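Local coordinates for protein dimethylsulfoniopropionate lyase (Roseovarius nubinhibens, PDB 4B29) that probably cleaves dimethylsulfoniopropionate to release dimethyl sulfide, using a zinc ion held in a cupin fold, at residues Arg60-Thr72 against Leu89-Ser101. Sequence-based numbering, arbitrary orientation.
With NI (nickel (II) ion), chain K; PO4 (phosphate ion), chain E.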
ATOM      1  N   ARG A  60     -12.732   2.059  12.939  1.00 14.90           N
ATOM      2  CA  ARG A  60     -12.108   0.760  13.039  1.00 16.36           C
ATOM      3  C   ARG A  60     -10.925   0.900  14.020  1.00 16.08           C
ATOM      4  O   ARG A  60     -10.142   1.832  13.848  1.00 17.90           O
ATOM      5  CB  ARG A  60     -11.586   0.380  11.631  1.00 16.12           C
ATOM      6  CG  ARG A  60     -10.940  -1.014  11.647  1.00 20.08           C
ATOM      7  CD  ARG A  60     -10.451  -1.455  10.263  1.00 20.06           C
ATOM      8  NE  ARG A  60     -11.606  -1.290   9.414  1.00 21.07           N
ATOM      9  CZ  ARG A  60     -12.507  -2.236   9.172  1.00 25.69           C
ATOM     10  NH1 ARG A  60     -12.316  -3.473   9.614  1.00 24.75           N
ATOM     11  NH2 ARG A  60     -13.585  -1.913   8.430  1.00 30.52           N
ATOM     12  N   PRO A  61     -10.753  -0.026  14.952  1.00 18.75           N
ATOM     13  CA  PRO A  61      -9.661   0.169  15.934  1.00 20.14           C
ATOM     14  C   PRO A  61      -8.286  -0.174  15.371  1.00 19.23           C
ATOM     15  O   PRO A  61      -8.175  -0.936  14.398  1.00 18.82           O
ATOM     16  CB  PRO A  61      -9.984  -0.845  17.054  1.00 21.78           C
ATOM     17  CG  PRO A  61     -10.843  -1.844  16.506  1.00 23.10           C
ATOM     18  CD  PRO A  61     -11.589  -1.196  15.275  1.00 20.83           C
ATOM     19  N   ALA A  62      -7.278   0.372  16.026  1.00 19.10           N
ATOM     20  CA  ALA A  62      -5.879   0.107  15.678  1.00 18.71           C
ATOM     21  C   ALA A  62      -5.564  -1.342  15.947  1.00 18.63           C
ATOM     22  O   ALA A  62      -6.150  -1.989  16.839  1.00 18.47           O
ATOM     23  CB  ALA A  62      -4.971   0.998  16.504  1.00 20.23           C
ATOM     24  N   HIS A  63      -4.626  -1.881  15.192  1.00 17.26           N
ATOM     25  CA  HIS A  63      -4.102  -3.195  15.474  1.00 17.49           C
ATOM     26  C   HIS A  63      -2.616  -3.117  15.178  1.00 18.68           C
ATOM     27  O   HIS A  63      -2.220  -2.918  14.028  1.00 16.87           O
ATOM     28  CB  HIS A  63      -4.776  -4.290  14.645  1.00 18.30           C
ATOM     29  CG  HIS A  63      -4.179  -5.643  14.864  1.00 21.51           C
ATOM     30  ND1 HIS A  63      -3.312  -6.237  13.964  1.00 25.03           N
ATOM     31  CD2 HIS A  63      -4.279  -6.501  15.912  1.00 26.08           C
ATOM     32  CE1 HIS A  63      -2.926  -7.408  14.437  1.00 26.35           C
ATOM     33  NE2 HIS A  63      -3.491  -7.588  15.616  1.00 27.96           N
ATOM     34  N   ALA A  64      -1.802  -3.228  16.236  1.00 18.86           N
ATOM     35  CA  ALA A  64      -0.335  -3.088  16.097  1.00 19.63           C
ATOM     36  C   ALA A  64       0.309  -4.359  15.560  1.00 19.64           C
ATOM     37  O   ALA A  64      -0.090  -5.477  15.908  1.00 21.02           O
ATOM     38  CB  ALA A  64       0.256  -2.742  17.483  1.00 20.14           C
ATOM     39  N   LEU A  65       1.303  -4.193  14.682  1.00 19.36           N
ATOM     40  CA  LEU A  65       2.188  -5.302  14.274  1.00 20.35           C
ATOM     41  C   LEU A  65       3.623  -4.767  14.347  1.00 19.38           C
ATOM     42  O   LEU A  65       3.815  -3.551  14.388  1.00 18.56           O
ATOM     43  CB  LEU A  65       1.849  -5.832  12.860  1.00 20.27           C
ATOM     44  CG  LEU A  65       0.564  -6.673  12.762  1.00 21.56           C
ATOM     45  CD1 LEU A  65       0.346  -7.014  11.286  1.00 23.51           C
ATOM     46  CD2 LEU A  65       0.644  -7.963  13.634  1.00 24.56           C
ATOM     47  N   PRO A  66       4.613  -5.673  14.379  1.00 20.64           N
ATOM     48  CA  PRO A  66       6.004  -5.251  14.554  1.00 21.85           C
ATOM     49  C   PRO A  66       6.496  -4.260  13.492  1.00 21.61           C
ATOM     50  O   PRO A  66       7.421  -3.456  13.743  1.00 20.92           O
ATOM     51  CB  PRO A  66       6.768  -6.566  14.440  1.00 22.21           C
ATOM     52  CG  PRO A  66       5.861  -7.601  14.924  1.00 22.39           C
ATOM     53  CD  PRO A  66       4.478  -7.137  14.430  1.00 21.63           C
ATOM     54  N   VAL A  67       5.860  -4.275  12.306  1.00 19.80           N
ATOM     55  CA  VAL A  67       6.253  -3.349  11.265  1.00 18.61           C
ATOM     56  C   VAL A  67       6.244  -1.880  11.687  1.00 18.97           C
ATOM     57  O   VAL A  67       7.004  -1.076  11.161  1.00 18.56           O
ATOM     58  CB  VAL A  67       5.368  -3.557   9.996  1.00 18.98           C
ATOM     59  CG1 VAL A  67       3.926  -3.166  10.312  1.00 19.61           C
ATOM     60  CG2 VAL A  67       5.932  -2.751   8.814  1.00 19.60           C
ATOM     61  N   ILE A  68       5.384  -1.498  12.642  1.00 18.95           N
ATOM     62  CA  ILE A  68       5.300  -0.101  13.016  1.00 18.68           C
ATOM     63  C   ILE A  68       6.676   0.540  13.336  1.00 20.17           C
ATOM     64  O   ILE A  68       6.997   1.642  12.897  1.00 19.01           O
ATOM     65  CB  ILE A  68       4.356   0.101  14.223  1.00 19.52           C
ATOM     66  CG1 ILE A  68       2.910  -0.208  13.799  1.00 19.91           C
ATOM     67  CG2 ILE A  68       4.444   1.566  14.739  1.00 17.98           C
ATOM     68  CD1 ILE A  68       1.951  -0.308  14.994  1.00 20.66           C
ATOM     69  N   ASP A  69       7.470  -0.159  14.137  1.00 21.79           N
ATOM     70  CA  ASP A  69       8.735   0.434  14.559  1.00 23.25           C
ATOM     71  C   ASP A  69       9.717   0.564  13.387  1.00 21.85           C
ATOM     72  O   ASP A  69      10.467   1.530  13.320  1.00 21.71           O
ATOM     73  CB  ASP A  69       9.316  -0.382  15.717  1.00 25.15           C
ATOM     74  CG  ASP A  69       8.522  -0.174  17.023  1.00 32.17           C
ATOM     75  OD1 ASP A  69       7.757   0.843  17.172  1.00 34.27           O
ATOM     76  OD2 ASP A  69       8.677  -1.048  17.905  1.00 41.00           O
ATOM     77  N   HIS A  70       9.646  -0.379  12.449  1.00 21.14           N
ATOM     78  CA  HIS A  70      10.514  -0.325  11.244  1.00 20.23           C
ATOM     79  C   HIS A  70      10.117   0.813  10.356  1.00 19.23           C
ATOM     80  O   HIS A  70      10.938   1.615   9.935  1.00 19.45           O
ATOM     81  CB  HIS A  70      10.475  -1.661  10.514  1.00 20.18           C
ATOM     82  CG  HIS A  70      11.000  -2.796  11.340  1.00 23.13           C
ATOM     83  ND1 HIS A  70      12.350  -2.992  11.551  1.00 25.89           N
ATOM     84  CD2 HIS A  70      10.365  -3.781  12.019  1.00 24.39           C
ATOM     85  CE1 HIS A  70      12.523  -4.061  12.314  1.00 26.39           C
ATOM     86  NE2 HIS A  70      11.335  -4.556  12.620  1.00 27.05           N
ATOM     87  N   LEU A  71       8.809   0.939  10.085  1.00 17.78           N
ATOM     88  CA  LEU A  71       8.339   2.045   9.305  1.00 17.90           C
ATOM     89  C   LEU A  71       8.698   3.386   9.931  1.00 18.78           C
ATOM     90  O   LEU A  71       9.070   4.321   9.240  1.00 19.54           O
ATOM     91  CB  LEU A  71       6.796   1.929   9.122  1.00 16.47           C
ATOM     92  CG  LEU A  71       6.029   3.211   8.744  1.00 17.71           C
ATOM     93  CD1 LEU A  71       6.439   3.728   7.335  1.00 19.82           C
ATOM     94  CD2 LEU A  71       4.488   2.956   8.722  1.00 18.57           C
ATOM     95  N   THR A  72       8.538   3.499  11.256  1.00 20.07           N
ATOM     96  CA  THR A  72       8.732   4.766  11.925  1.00 21.53           C
ATOM     97  C   THR A  72      10.232   5.155  11.890  1.00 22.03           C
ATOM     98  O   THR A  72      10.557   6.304  11.624  1.00 23.75           O
ATOM     99  CB  THR A  72       8.218   4.708  13.395  1.00 21.22           C
ATOM    100  OG1 THR A  72       6.813   4.413  13.361  1.00 23.86           O
ATOM    101  CG2 THR A  72       8.432   6.081  14.088  1.00 23.52           C
ATOM    102  N   LEU A  89       1.608   9.032   6.849  1.00 13.17           N
ATOM    103  CA  LEU A  89       1.537   7.613   7.036  1.00 14.03           C
ATOM    104  C   LEU A  89       2.280   7.214   8.300  1.00 14.63           C
ATOM    105  O   LEU A  89       1.820   6.368   9.051  1.00 14.06           O
ATOM    106  CB  LEU A  89       2.116   6.870   5.810  1.00 13.03           C
ATOM    107  CG  LEU A  89       1.109   6.916   4.645  1.00 12.16           C
ATOM    108  CD1 LEU A  89       1.824   6.559   3.284  1.00 11.30           C
ATOM    109  CD2 LEU A  89      -0.004   5.861   4.909  1.00 13.67           C
ATOM    110  N   VAL A  90       3.462   7.811   8.507  1.00 15.34           N
ATOM    111  CA  VAL A  90       4.229   7.498   9.726  1.00 16.37           C
ATOM    112  C   VAL A  90       3.388   7.920  10.978  1.00 16.05           C
ATOM    113  O   VAL A  90       3.299   7.139  11.929  1.00 16.57           O
ATOM    114  CB  VAL A  90       5.618   8.168   9.696  1.00 17.47           C
ATOM    115  CG1 VAL A  90       6.301   8.026  11.069  1.00 17.56           C
ATOM    116  CG2 VAL A  90       6.499   7.477   8.621  1.00 18.06           C
ATOM    117  N   ALA A  91       2.753   9.080  10.919  1.00 16.06           N
ATOM    118  CA  ALA A  91       1.943   9.581  12.060  1.00 16.64           C
ATOM    119  C   ALA A  91       0.703   8.711  12.288  1.00 17.53           C
ATOM    120  O   ALA A  91       0.246   8.562  13.440  1.00 17.45           O
ATOM    121  CB  ALA A  91       1.543  11.036  11.854  1.00 16.15           C
ATOM    122  N   ALA A  92       0.165   8.123  11.210  1.00 16.37           N
ATOM    123  CA  ALA A  92      -0.977   7.201  11.307  1.00 16.42           C
ATOM    124  C   ALA A  92      -0.642   5.825  11.801  1.00 16.44           C
ATOM    125  O   ALA A  92      -1.517   5.070  12.190  1.00 15.88           O
ATOM    126  CB  ALA A  92      -1.677   7.073   9.900  1.00 16.43           C
ATOM    127  N   ALA A  93       0.635   5.435  11.731  1.00 15.29           N
ATOM    128  CA  ALA A  93       0.990   4.047  11.971  1.00 16.53           C
ATOM    129  C   ALA A  93       0.482   3.447  13.290  1.00 17.32           C
ATOM    130  O   ALA A  93       0.097   2.298  13.306  1.00 16.36           O
ATOM    131  CB  ALA A  93       2.516   3.813  11.786  1.00 17.75           C
ATOM    132  N   PRO A  94       0.511   4.220  14.401  1.00 17.47           N
ATOM    133  CA  PRO A  94       0.019   3.634  15.673  1.00 18.12           C
ATOM    134  C   PRO A  94      -1.494   3.558  15.787  1.00 18.49           C
ATOM    135  O   PRO A  94      -2.013   3.113  16.817  1.00 18.14           O
ATOM    136  CB  PRO A  94       0.518   4.634  16.753  1.00 19.67           C
ATOM    137  CG  PRO A  94       1.542   5.487  16.088  1.00 21.39           C
ATOM    138  CD  PRO A  94       1.170   5.525  14.599  1.00 18.26           C
ATOM    139  N   HIS A  95      -2.190   3.958  14.726  1.00 17.38           N
ATOM    140  CA  HIS A  95      -3.662   4.114  14.766  1.00 16.69           C
ATOM    141  C   HIS A  95      -4.362   3.247  13.750  1.00 16.78           C
ATOM    142  O   HIS A  95      -5.598   3.182  13.765  1.00 17.27           O
ATOM    143  CB  HIS A  95      -4.027   5.554  14.482  1.00 16.90           C
ATOM    144  CG  HIS A  95      -3.459   6.506  15.483  1.00 19.35           C
ATOM    145  ND1 HIS A  95      -3.829   6.475  16.817  1.00 19.33           N
ATOM    146  CD2 HIS A  95      -2.539   7.487  15.361  1.00 19.24           C
ATOM    147  CE1 HIS A  95      -3.153   7.408  17.474  1.00 23.32           C
ATOM    148  NE2 HIS A  95      -2.374   8.046  16.613  1.00 21.81           N
ATOM    149  N   VAL A  96      -3.610   2.592  12.871  1.00 15.78           N
ATOM    150  CA  VAL A  96      -4.261   1.791  11.825  1.00 16.15           C
ATOM    151  C   VAL A  96      -4.356   0.340  12.177  1.00 16.15           C
ATOM    152  O   VAL A  96      -3.649  -0.170  13.072  1.00 17.17           O
ATOM    153  CB  VAL A  96      -3.567   1.949  10.436  1.00 15.08           C
ATOM    154  CG1 VAL A  96      -3.595   3.408   9.966  1.00 15.15           C
ATOM    155  CG2 VAL A  96      -2.136   1.411  10.484  1.00 16.42           C
ATOM    156  N   GLU A  97      -5.221  -0.380  11.453  1.00 15.42           N
ATOM    157  CA  GLU A  97      -5.356  -1.801  11.600  1.00 16.01           C
ATOM    158  C   GLU A  97      -4.382  -2.535  10.657  1.00 16.89           C
ATOM    159  O   GLU A  97      -4.691  -2.793   9.478  1.00 14.89           O
ATOM    160  CB  GLU A  97      -6.832  -2.237  11.332  1.00 16.86           C
ATOM    161  CG  GLU A  97      -6.959  -3.737  11.429  1.00 19.85           C
ATOM    162  CD  GLU A  97      -8.320  -4.197  10.940  1.00 29.38           C
ATOM    163  OE1 GLU A  97      -9.316  -3.911  11.637  1.00 28.24           O
ATOM    164  OE2 GLU A  97      -8.386  -4.823   9.868  1.00 29.75           O
ATOM    165  N   TRP A  98      -3.195  -2.889  11.169  1.00 15.78           N
ATOM    166  CA  TRP A  98      -2.190  -3.590  10.364  1.00 16.78           C
ATOM    167  C   TRP A  98      -2.575  -5.029  10.176  1.00 17.96           C
ATOM    168  O   TRP A  98      -3.104  -5.689  11.116  1.00 18.76           O
ATOM    169  CB  TRP A  98      -0.784  -3.502  11.019  1.00 15.51           C
ATOM    170  CG  TRP A  98      -0.238  -2.164  10.990  1.00 14.54           C
ATOM    171  CD1 TRP A  98      -0.268  -1.231  12.000  1.00 13.92           C
ATOM    172  CD2 TRP A  98       0.454  -1.557   9.894  1.00 15.07           C
ATOM    173  NE1 TRP A  98       0.339  -0.063  11.570  1.00 15.32           N
ATOM    174  CE2 TRP A  98       0.805  -0.260  10.288  1.00 16.39           C
ATOM    175  CE3 TRP A  98       0.774  -1.994   8.578  1.00 13.91           C
ATOM    176  CZ2 TRP A  98       1.466   0.643   9.431  1.00 16.14           C
ATOM    177  CZ3 TRP A  98       1.470  -1.116   7.724  1.00 14.61           C
ATOM    178  CH2 TRP A  98       1.809   0.180   8.142  1.00 15.20           C
ATOM    179  N   ARG A  99      -2.258  -5.506   8.961  0.50 16.05           N
ATOM    180  CA  ARG A  99      -2.524  -6.857   8.479  0.50 14.89           C
ATOM    181  C   ARG A  99      -1.273  -7.493   7.852  0.50 15.44           C
ATOM    182  O   ARG A  99      -0.352  -6.792   7.387  0.50 13.86           O
ATOM    183  CB  ARG A  99      -3.659  -6.818   7.424  0.50 14.87           C
ATOM    184  CG  ARG A  99      -4.896  -6.047   7.907  0.50 15.81           C
ATOM    185  CD  ARG A  99      -5.977  -5.919   6.831  0.50 17.63           C
ATOM    186  NE  ARG A  99      -7.210  -5.329   7.371  0.50 18.07           N
ATOM    187  CZ  ARG A  99      -8.221  -4.882   6.621  0.50 16.83           C
ATOM    188  NH1 ARG A  99      -8.182  -5.012   5.310  0.50 20.03           N
ATOM    189  NH2 ARG A  99      -9.307  -4.355   7.195  0.50 18.30           N
ATOM    190  N   HIS A 100      -1.254  -8.828   7.827  0.50 16.20           N
ATOM    191  CA  HIS A 100      -0.127  -9.594   7.278  0.50 18.03           C
ATOM    192  C   HIS A 100      -0.527 -10.432   6.072  0.50 20.80           C
ATOM    193  O   HIS A 100       0.201 -10.496   5.074  0.50 19.09           O
ATOM    194  CB  HIS A 100       0.365 -10.602   8.316  0.50 17.95           C
ATOM    195  CG  HIS A 100       1.535 -10.138   9.107  0.50 17.58           C
ATOM    196  ND1 HIS A 100       1.790 -10.603  10.376  0.50 16.96           N
ATOM    197  CD2 HIS A 100       2.535  -9.285   8.796  0.50 14.67           C
ATOM    198  CE1 HIS A 100       2.891 -10.027  10.825  0.50 17.99           C
ATOM    199  NE2 HIS A 100       3.354  -9.219   9.887  0.50 15.05           N
ATOM    200  N   SER A 101      -1.598 -11.217   6.235  1.00 24.11           N
ATOM    201  CA  SER A 101      -2.129 -11.975   5.084  1.00 26.89           C
ATOM    202  C   SER A 101      -1.424 -13.324   4.956  1.00 26.49           C
ATOM    203  O   SER A 101      -2.100 -14.334   4.848  1.00 29.49           O
ATOM    204  CB  SER A 101      -2.092 -11.239   3.713  1.00 29.32           C
ATOM    205  OG  SER A 101      -3.113 -10.259   3.563  1.00 33.02           O
TER
HETATM  206 NI    NI K1206      -3.320  -9.203  16.814  0.50 39.48          NI
HETATM  207  P   PO4 E1200      14.050  -1.475   8.699  0.80 38.37           P
HETATM  208  O1  PO4 E1200      13.911  -1.102  10.193  0.80 35.16           O
HETATM  209  O2  PO4 E1200      12.877  -0.970   7.875  0.80 33.06           O
HETATM  210  O3  PO4 E1200      15.214  -0.702   8.131  0.80 36.96           O
HETATM  211  O4  PO4 E1200      14.150  -2.980   8.485  0.80 30.49           O
HETATM  212  O   HOH W   1      -9.331  -3.182  14.032  1.00 34.92           O
HETATM  213  O   HOH W   2       4.696  -6.696  11.065  1.00 22.94           O
HETATM  214  O   HOH W   3       4.695   6.015  14.007  1.00 29.24           O
HETATM  215  O   HOH W   4      -1.670 -10.380  15.564  1.00 57.70           O
HETATM  216  O   HOH W   5      -3.897 -11.027  17.945  1.00 44.91           O
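The W98 indole is the centre of the packing between R60-T72 and L89-S101. A methyl lies over each face, offset toward the rim: CG1 of V67 is 4.0 Å from the centroid of the six-membered ring, a CH-pi contact, while CG2 of V96, from its own segment, rests on the opposite face. With chi1 at 66°, V67 CG1 sits between the backbone N and the carbonyl carbon, pointed at the indole. I68 CG1 approaches NE1 of W98 obliquely at 3.4 Å, and L71 CD2 touches both CZ2 of W98 and CB of A93. The indole NE1 donates within its ring plane to a lone pair of A93 O (2.9 Å), which fixes the ring's rotation and satisfies its polar atom inside the apolar cluster. Beyond it, F118 of strand 115-122 meets W98 edge-to-face, and Y138 of strand 133-139 touches V67 and L71, anchoring helix 67-73 and the W98 loop to the sheet.

Alongside, H63 and E97 form a single beta bridge: H63 N donates to V96 O almost straight (172°), and W98 N returns a bond to H63 O. H63 ND1 adds a third bond, to W98 O at 2.9 Å, while NE2, on the far side of the ring, binds nickel at 2.0 Å, together with two waters. In the conformer given, L65 CD1 stands over the centre of the H100 ring, whose NE2 bonds to L112 O.

The outer end is looser. R60 NH1 reaches E97 OE1 in a long salt bridge of 3.6 Å. A water joins P61 O to the same oxygen, whereas R99, in the conformer given, grips E97 OE2 side-on through NE and NH2 and also pairs with E119. E97 thus has both arginines gathered at its carboxylate, which should favour its ionised form.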